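DevB protein (Vibrio cholerae O1 biovar eltor str. N16961, PDB 1Y89) probably acts as a 6-phosphogluconolactonase, hydrolysing 6-phosphogluconolactone in the pentose phosphate pathway. Local coordinates at residues K185-L190 / G223-Y228; A110-F115 / N159-A164. All coordinates share one frame; numbering follows the deposited sequence.

Contact 1 (K185-L190 / G223-Y228); sequences KRISYL and GVTEWY
With CG anti to the backbone N (chi1 176°) and the chain extended as far as NE, Arg-186 is carried forward along its own strand, while Glu-226, its CG beside the backbone N, extends to meet it from the neighbouring one. The two strands, 186-190 and 224-228, are parallel neighbours in the Rossmann-like central sheet of this sugar-phosphate family, and they show how such a pair sorts its side chains by face. The ladder between them is regular: Ile-187 N reaches Val-224 O at 2.9 Å, and Tyr-228 N closes the far end on Tyr-189 O at 2.8 Å.

On the face with Arg-186, Ser-188, Glu-226 and Tyr-228, flanked by Val-224 and Leu-190, the guanidinium turns its NE/NH2 edge to a single oxygen: NE lies 2.8 Å from Glu-226 OE1, which it meets from above the carboxylate plane, and NH2 uses the syn lone pair of that same atom at 3.1 Å. The two flat groups stand nearly perpendicular, 83° apart. Ser-188 OG donates to the anti lone pair, so three donors grip OE1; this would probably favour the ionised carboxylate. Arg-186 NH2 also makes a weak bond to Tyr-228 OH at 2.8 Å. Asp-20 of helix 10-25 also binds Arg-186 NH2, and Asn-3 ND2 of strand 2-7 hydrogen-bonds to Glu-226 OE2.

On the reverse face Ile-187 lies alongside Thr-225, whose CG2 also touches the rim of the Tyr-189 ring. Tyr-189 and Trp-227 point the same way in an offset stack, planes 26° apart, with ring centroids 4.5 Å from each other. The overlap begins at the base of the tyrosine: Tyr-189 CB sits over the indole six-membered ring, 3.9 Å from its centroid, and Tyr-189 CD2 approaches Trp-227 CZ2 to 3.6 Å.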
ATOM      1  N   LYS A 185     -11.853  -9.952  -0.470  1.00 21.41           N
ATOM      2  CA  LYS A 185     -10.572  -9.814  -1.169  1.00 21.74           C
ATOM      3  C   LYS A 185      -9.688  -8.750  -0.503  1.00 21.48           C
ATOM      4  O   LYS A 185      -8.448  -8.818  -0.574  1.00 21.28           O
ATOM      5  CB  LYS A 185     -10.800  -9.442  -2.625  1.00 22.19           C
ATOM      6  CG  LYS A 185     -11.484 -10.576  -3.420  1.00 22.89           C
ATOM      7  CD  LYS A 185     -11.841 -10.067  -4.805  1.00 27.17           C
ATOM      8  CE  LYS A 185     -12.785 -11.052  -5.583  1.00 29.95           C
ATOM      9  NZ  LYS A 185     -13.305 -10.439  -6.888  1.00 29.16           N
ATOM     10  N   ARG A 186     -10.337  -7.785   0.144  1.00 20.81           N
ATOM     11  CA  ARG A 186      -9.662  -6.594   0.638  1.00 21.24           C
ATOM     12  C   ARG A 186     -10.515  -5.974   1.718  1.00 20.84           C
ATOM     13  O   ARG A 186     -11.711  -5.719   1.493  1.00 21.19           O
ATOM     14  CB  ARG A 186      -9.451  -5.604  -0.518  1.00 20.30           C
ATOM     15  CG  ARG A 186      -8.821  -4.253  -0.072  1.00 20.48           C
ATOM     16  CD  ARG A 186      -8.772  -3.309  -1.270  1.00 22.99           C
ATOM     17  NE  ARG A 186      -8.120  -2.035  -0.912  1.00 21.60           N
ATOM     18  CZ  ARG A 186      -8.133  -0.945  -1.663  1.00 25.01           C
ATOM     19  NH1 ARG A 186      -8.776  -0.941  -2.840  1.00 24.11           N
ATOM     20  NH2 ARG A 186      -7.516   0.151  -1.219  1.00 24.22           N
ATOM     21  N   ILE A 187      -9.942  -5.762   2.907  1.00 19.63           N
ATOM     22  CA  ILE A 187     -10.653  -5.022   3.940  1.00 19.98           C
ATOM     23  C   ILE A 187      -9.720  -3.919   4.400  1.00 20.64           C
ATOM     24  O   ILE A 187      -8.503  -4.108   4.433  1.00 20.09           O
ATOM     25  CB  ILE A 187     -11.141  -5.928   5.140  1.00 19.74           C
ATOM     26  CG1 ILE A 187      -9.951  -6.359   6.026  1.00 20.79           C
ATOM     27  CG2 ILE A 187     -11.915  -7.204   4.614  1.00 20.70           C
ATOM     28  CD1 ILE A 187     -10.361  -7.235   7.297  1.00 20.61           C
ATOM     29  N   SER A 188     -10.295  -2.769   4.734  1.00 20.76           N
ATOM     30  CA  SER A 188      -9.502  -1.582   4.993  1.00 21.26           C
ATOM     31  C   SER A 188     -10.058  -0.895   6.206  1.00 20.27           C
ATOM     32  O   SER A 188     -11.166  -0.363   6.146  1.00 20.25           O
ATOM     33  CB  SER A 188      -9.527  -0.591   3.796  1.00 21.78           C
ATOM     34  OG  SER A 188      -9.203  -1.225   2.563  1.00 21.86           O
ATOM     35  N   TYR A 189      -9.287  -0.913   7.288  1.00 19.87           N
ATOM     36  CA  TYR A 189      -9.661  -0.224   8.524  1.00 20.63           C
ATOM     37  C   TYR A 189      -9.255   1.240   8.412  1.00 20.44           C
ATOM     38  O   TYR A 189      -8.077   1.529   8.176  1.00 19.05           O
ATOM     39  CB  TYR A 189      -8.943  -0.846   9.716  1.00 19.62           C
ATOM     40  CG  TYR A 189      -9.404  -2.248  10.041  1.00 19.89           C
ATOM     41  CD1 TYR A 189     -10.625  -2.454  10.701  1.00 18.63           C
ATOM     42  CD2 TYR A 189      -8.600  -3.372   9.729  1.00 20.29           C
ATOM     43  CE1 TYR A 189     -11.070  -3.717  11.025  1.00 18.01           C
ATOM     44  CE2 TYR A 189      -9.035  -4.678  10.040  1.00 19.41           C
ATOM     45  CZ  TYR A 189     -10.262  -4.832  10.703  1.00 20.43           C
ATOM     46  OH  TYR A 189     -10.736  -6.084  11.037  1.00 21.16           O
ATOM     47  N   LEU A 190     -10.237   2.140   8.503  1.00 19.69           N
ATOM     48  CA  LEU A 190     -10.023   3.560   8.239  1.00 20.51           C
ATOM     49  C   LEU A 190     -10.018   4.213   9.614  1.00 21.52           C
ATOM     50  O   LEU A 190     -11.063   4.317  10.278  1.00 20.51           O
ATOM     51  CB  LEU A 190     -11.143   4.138   7.363  1.00 21.19           C
ATOM     52  CG  LEU A 190     -11.440   3.364   6.063  1.00 20.79           C
ATOM     53  CD1 LEU A 190     -12.576   4.083   5.262  1.00 22.50           C
ATOM     54  CD2 LEU A 190     -10.137   3.171   5.209  1.00 20.45           C
ATOM     55  N   GLY A 223      -6.672 -12.598   1.290  1.00 22.81           N
ATOM     56  CA  GLY A 223      -6.466 -11.370   0.532  1.00 22.25           C
ATOM     57  C   GLY A 223      -5.741 -10.315   1.353  1.00 23.04           C
ATOM     58  O   GLY A 223      -4.932 -10.638   2.221  1.00 23.27           O
ATOM     59  N   VAL A 224      -6.086  -9.051   1.100  1.00 22.10           N
ATOM     60  CA  VAL A 224      -5.402  -7.910   1.662  1.00 23.26           C
ATOM     61  C   VAL A 224      -6.140  -7.330   2.896  1.00 22.93           C
ATOM     62  O   VAL A 224      -7.358  -7.098   2.841  1.00 21.51           O
ATOM     63  CB  VAL A 224      -5.290  -6.810   0.563  1.00 22.44           C
ATOM     64  CG1 VAL A 224      -4.596  -5.559   1.096  1.00 27.46           C
ATOM     65  CG2 VAL A 224      -4.451  -7.386  -0.613  1.00 25.43           C
ATOM     66  N   THR A 225      -5.407  -7.096   3.984  1.00 21.70           N
ATOM     67  CA  THR A 225      -5.965  -6.347   5.110  1.00 22.34           C
ATOM     68  C   THR A 225      -5.181  -5.033   5.174  1.00 23.01           C
ATOM     69  O   THR A 225      -3.948  -5.060   5.159  1.00 23.94           O
ATOM     70  CB  THR A 225      -5.779  -7.103   6.423  1.00 21.96           C
ATOM     71  OG1 THR A 225      -6.420  -8.372   6.334  1.00 21.97           O
ATOM     72  CG2 THR A 225      -6.400  -6.331   7.588  1.00 22.79           C
ATOM     73  N   GLU A 226      -5.879  -3.906   5.251  1.00 22.32           N
ATOM     74  CA  GLU A 226      -5.218  -2.608   5.252  1.00 22.23           C
ATOM     75  C   GLU A 226      -5.578  -1.799   6.464  1.00 21.84           C
ATOM     76  O   GLU A 226      -6.722  -1.860   6.962  1.00 21.84           O
ATOM     77  CB  GLU A 226      -5.628  -1.806   4.013  1.00 22.39           C
ATOM     78  CG  GLU A 226      -5.368  -2.559   2.751  1.00 26.56           C
ATOM     79  CD  GLU A 226      -5.758  -1.804   1.516  1.00 29.37           C
ATOM     80  OE1 GLU A 226      -6.899  -1.282   1.440  1.00 27.64           O
ATOM     81  OE2 GLU A 226      -4.902  -1.750   0.618  1.00 29.84           O
ATOM     82  N   TRP A 227      -4.624  -0.978   6.879  1.00 21.87           N
ATOM     83  CA  TRP A 227      -4.840   0.036   7.882  1.00 21.50           C
ATOM     84  C   TRP A 227      -4.518   1.390   7.251  1.00 22.45           C
ATOM     85  O   TRP A 227      -3.377   1.621   6.810  1.00 22.53           O
ATOM     86  CB  TRP A 227      -3.925  -0.222   9.097  1.00 21.91           C
ATOM     87  CG  TRP A 227      -4.334  -1.488   9.821  1.00 21.53           C
ATOM     88  CD1 TRP A 227      -4.035  -2.763   9.482  1.00 22.77           C
ATOM     89  CD2 TRP A 227      -5.192  -1.556  10.950  1.00 21.77           C
ATOM     90  NE1 TRP A 227      -4.640  -3.644  10.366  1.00 24.38           N
ATOM     91  CE2 TRP A 227      -5.350  -2.916  11.280  1.00 24.40           C
ATOM     92  CE3 TRP A 227      -5.823  -0.590  11.738  1.00 23.72           C
ATOM     93  CZ2 TRP A 227      -6.124  -3.342  12.363  1.00 22.65           C
ATOM     94  CZ3 TRP A 227      -6.598  -1.021  12.828  1.00 24.64           C
ATOM     95  CH2 TRP A 227      -6.743  -2.378  13.114  1.00 22.47           C
ATOM     96  N   TYR A 228      -5.514   2.266   7.172  1.00 21.61           N
ATOM     97  CA  TYR A 228      -5.331   3.620   6.613  1.00 22.15           C
ATOM     98  C   TYR A 228      -5.323   4.580   7.801  1.00 22.29           C
ATOM     99  O   TYR A 228      -6.339   4.693   8.493  1.00 20.80           O
ATOM    100  CB  TYR A 228      -6.528   3.997   5.716  1.00 22.74           C
ATOM    101  CG  TYR A 228      -6.454   3.461   4.292  1.00 24.70           C
ATOM    102  CD1 TYR A 228      -6.362   2.102   4.044  1.00 28.17           C
ATOM    103  CD2 TYR A 228      -6.486   4.319   3.203  1.00 23.73           C
ATOM    104  CE1 TYR A 228      -6.267   1.624   2.745  1.00 27.79           C
ATOM    105  CE2 TYR A 228      -6.397   3.860   1.905  1.00 24.52           C
ATOM    106  CZ  TYR A 228      -6.277   2.504   1.682  1.00 24.67           C
ATOM    107  OH  TYR A 228      -6.141   2.034   0.400  1.00 25.58           O
TER

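Contact 2 (A110-F115 / N159-A164); sequences AEAERF and NLSVVA
Ser-161 lays its CB against the Phe-115 ring, 3.6 Å from Phe-115 CD2, and turns its hydroxyl toward the helix backbone. Here a helix packs on an outermost strand of the central sheet, a worked example of how one polar side chain can be accommodated in an otherwise apolar helix-on-sheet contact. The helical segment 110-115 and strand 161-164 run roughly antiparallel, at 156°, their axes coming within 7.5 Å. Ala-112 and Ser-161 face each other at the nearest point of the two backbones, with their CA atoms 5.6 Å apart.

The hydroxyl of Ser-161 sits between the backbone N and the carbonyl carbon (chi1 60°), a rotamer that sends OG to the main chain of Ala-112. It donates to Ala-112 O at 2.6 Å, but not end-on: the donor stands well above the carbonyl plane, 54° out of it, and is not directed at a lone pair. The methyl of Ala-112 lies beside the same hydroxyl, its CB 3.5 Å from Ser-161 OG, and also meets one branch of Val-163, CG2, at 4.0 Å.

Phe-115 brings its ring to the strand because CG is anti to the backbone N. Its CD2 and CE2 side meets Ser-161 at an oblique angle, and the side chain also touches Val-174 and Lys-176 of the adjoining strand 172-176. Ala-112 also touches Val-174, so the helix spans both strands at this margin of the sheet.

Across the contact the chemistry is modest: one hydroxyl bonds to a helix carbonyl amid methyl and ring contacts, which implies that the buried Ser-161 OG has its polarity met by main chain rather than by a charged partner.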
ATOM      1  N   ALA A 110     -35.266 -11.428  11.282  1.00 21.24           N
ATOM      2  CA  ALA A 110     -35.660 -11.785   9.921  1.00 21.00           C
ATOM      3  C   ALA A 110     -34.921 -10.895   8.918  1.00 21.24           C
ATOM      4  O   ALA A 110     -34.608 -11.322   7.796  1.00 21.48           O
ATOM      5  CB  ALA A 110     -37.169 -11.694   9.735  1.00 21.65           C
ATOM      6  N   GLU A 111     -34.600  -9.668   9.327  1.00 21.10           N
ATOM      7  CA  GLU A 111     -33.786  -8.814   8.473  1.00 20.64           C
ATOM      8  C   GLU A 111     -32.341  -9.310   8.329  1.00 20.65           C
ATOM      9  O   GLU A 111     -31.818  -9.344   7.210  1.00 21.64           O
ATOM     10  CB  GLU A 111     -33.877  -7.329   8.884  1.00 20.55           C
ATOM     11  CG  GLU A 111     -32.909  -6.415   8.113  1.00 20.04           C
ATOM     12  CD  GLU A 111     -33.033  -6.485   6.582  1.00 21.63           C
ATOM     13  OE1 GLU A 111     -34.043  -6.971   6.043  1.00 20.47           O
ATOM     14  OE2 GLU A 111     -32.104  -6.030   5.898  1.00 22.72           O
ATOM     15  N   ALA A 112     -31.687  -9.703   9.423  1.00 20.50           N
ATOM     16  CA  ALA A 112     -30.362 -10.339   9.306  1.00 20.21           C
ATOM     17  C   ALA A 112     -30.389 -11.524   8.317  1.00 20.37           C
ATOM     18  O   ALA A 112     -29.453 -11.674   7.506  1.00 20.55           O
ATOM     19  CB  ALA A 112     -29.842 -10.810  10.672  1.00 20.44           C
ATOM     20  N   GLU A 113     -31.425 -12.378   8.402  1.00 20.71           N
ATOM     21  CA  GLU A 113     -31.552 -13.510   7.472  1.00 20.88           C
ATOM     22  C   GLU A 113     -31.778 -13.067   6.023  1.00 21.08           C
ATOM     23  O   GLU A 113     -31.184 -13.639   5.115  1.00 20.87           O
ATOM     24  CB  GLU A 113     -32.658 -14.473   7.913  1.00 21.67           C
ATOM     25  CG  GLU A 113     -32.362 -15.052   9.289  1.00 24.43           C
ATOM     26  CD  GLU A 113     -33.495 -15.878   9.880  1.00 31.62           C
ATOM     27  OE1 GLU A 113     -34.460 -16.239   9.157  1.00 34.00           O
ATOM     28  OE2 GLU A 113     -33.393 -16.174  11.083  1.00 31.40           O
ATOM     29  N   ARG A 114     -32.666 -12.094   5.802  1.00 21.23           N
ATOM     30  CA  ARG A 114     -32.858 -11.516   4.442  1.00 21.48           C
ATOM     31  C   ARG A 114     -31.549 -10.964   3.863  1.00 20.99           C
ATOM     32  O   ARG A 114     -31.179 -11.223   2.710  1.00 21.28           O
ATOM     33  CB  ARG A 114     -33.908 -10.400   4.467  1.00 21.13           C
ATOM     34  CG  ARG A 114     -34.406  -9.984   3.067  1.00 22.37           C
ATOM     35  CD  ARG A 114     -34.802  -8.490   2.985  1.00 22.88           C
ATOM     36  NE  ARG A 114     -33.706  -7.604   3.400  1.00 19.95           N
ATOM     37  CZ  ARG A 114     -32.660  -7.298   2.627  1.00 23.36           C
ATOM     38  NH1 ARG A 114     -32.579  -7.776   1.366  1.00 19.71           N
ATOM     39  NH2 ARG A 114     -31.699  -6.510   3.103  1.00 22.63           N
ATOM     40  N   PHE A 115     -30.856 -10.169   4.666  1.00 20.61           N
ATOM     41  CA  PHE A 115     -29.569  -9.580   4.284  1.00 20.03           C
ATOM     42  C   PHE A 115     -28.578 -10.685   3.891  1.00 20.23           C
ATOM     43  O   PHE A 115     -27.961 -10.619   2.826  1.00 19.01           O
ATOM     44  CB  PHE A 115     -29.086  -8.689   5.473  1.00 19.83           C
ATOM     45  CG  PHE A 115     -27.637  -8.249   5.418  1.00 20.76           C
ATOM     46  CD1 PHE A 115     -27.097  -7.643   4.280  1.00 20.14           C
ATOM     47  CD2 PHE A 115     -26.849  -8.327   6.564  1.00 19.97           C
ATOM     48  CE1 PHE A 115     -25.756  -7.193   4.289  1.00 21.89           C
ATOM     49  CE2 PHE A 115     -25.507  -7.890   6.563  1.00 19.57           C
ATOM     50  CZ  PHE A 115     -24.976  -7.323   5.424  1.00 19.19           C
ATOM     51  N   ASN A 159     -22.930 -18.232  10.231  1.00 23.37           N
ATOM     52  CA  ASN A 159     -23.861 -17.349   9.525  1.00 23.11           C
ATOM     53  C   ASN A 159     -23.133 -16.157   8.880  1.00 21.97           C
ATOM     54  O   ASN A 159     -21.985 -15.836   9.240  1.00 20.75           O
ATOM     55  CB  ASN A 159     -24.959 -16.829  10.457  1.00 22.54           C
ATOM     56  CG  ASN A 159     -25.845 -17.917  11.023  1.00 25.26           C
ATOM     57  OD1 ASN A 159     -26.331 -17.800  12.154  1.00 28.28           O
ATOM     58  ND2 ASN A 159     -26.117 -18.936  10.242  1.00 21.83           N
ATOM     59  N   LEU A 160     -23.815 -15.490   7.940  1.00 21.05           N
ATOM     60  CA  LEU A 160     -23.237 -14.340   7.250  1.00 21.10           C
ATOM     61  C   LEU A 160     -23.558 -13.015   7.923  1.00 20.52           C
ATOM     62  O   LEU A 160     -22.911 -11.990   7.649  1.00 19.63           O
ATOM     63  CB  LEU A 160     -23.656 -14.312   5.767  1.00 21.48           C
ATOM     64  CG  LEU A 160     -23.455 -15.613   4.983  1.00 24.07           C
ATOM     65  CD1 LEU A 160     -23.990 -15.458   3.563  1.00 24.16           C
ATOM     66  CD2 LEU A 160     -21.971 -16.020   4.980  1.00 23.75           C
ATOM     67  N   SER A 161     -24.560 -13.011   8.802  1.00 20.06           N
ATOM     68  CA  SER A 161     -24.940 -11.757   9.478  1.00 19.97           C
ATOM     69  C   SER A 161     -25.404 -12.135  10.861  1.00 20.77           C
ATOM     70  O   SER A 161     -25.642 -13.320  11.144  1.00 19.85           O
ATOM     71  CB  SER A 161     -26.089 -11.087   8.744  1.00 20.12           C
ATOM     72  OG  SER A 161     -27.199 -11.996   8.737  1.00 20.20           O
ATOM     73  N   VAL A 162     -25.560 -11.126  11.709  1.00 20.39           N
ATOM     74  CA  VAL A 162     -25.920 -11.363  13.090  1.00 21.46           C
ATOM     75  C   VAL A 162     -26.639 -10.129  13.608  1.00 20.99           C
ATOM     76  O   VAL A 162     -26.331  -9.007  13.168  1.00 21.18           O
ATOM     77  CB  VAL A 162     -24.636 -11.718  13.954  1.00 21.17           C
ATOM     78  CG1 VAL A 162     -23.610 -10.546  13.998  1.00 21.27           C
ATOM     79  CG2 VAL A 162     -25.020 -12.224  15.374  1.00 21.24           C
ATOM     80  N   VAL A 163     -27.574 -10.319  14.547  1.00 20.60           N
ATOM     81  CA  VAL A 163     -28.124  -9.182  15.283  1.00 20.93           C
ATOM     82  C   VAL A 163     -27.238  -8.918  16.493  1.00 21.50           C
ATOM     83  O   VAL A 163     -26.928  -9.844  17.236  1.00 21.87           O
ATOM     84  CB  VAL A 163     -29.610  -9.394  15.710  1.00 21.35           C
ATOM     85  CG1 VAL A 163     -30.141  -8.188  16.576  1.00 19.78           C
ATOM     86  CG2 VAL A 163     -30.481  -9.611  14.470  1.00 20.13           C
ATOM     87  N   ALA A 164     -26.827  -7.666  16.676  1.00 20.96           N
ATOM     88  CA  ALA A 164     -25.944  -7.291  17.772  1.00 22.21           C
ATOM     89  C   ALA A 164     -26.570  -6.143  18.567  1.00 22.89           C
ATOM     90  O   ALA A 164     -27.337  -5.367  18.023  1.00 23.02           O
ATOM     91  CB  ALA A 164     -24.574  -6.856  17.218  1.00 20.71           C
TER

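Overall arrangement
Both contacts belong to the same eight-stranded mixed sheet, but they sample it differently. Contact 1 joins two adjacent parallel strands, 186-191 and 224-230, next to edge strand 2-7; contact 2 covers the opposite margin, where helix 108-122 packs on the other outermost strand, 161-165, in the antiparallel portion. Their centres are 23 Å apart, and the nearest atoms stay about 12 Å from each other without touching. Along the chain, contact 2 is complete before the first segment of contact 1 begins, and all four segments belong to the same lactonase/isomerase family fold. The central sheet thus combines strand-to-strand bonding in its parallel part with helix-on-strand packing at its antiparallel edge.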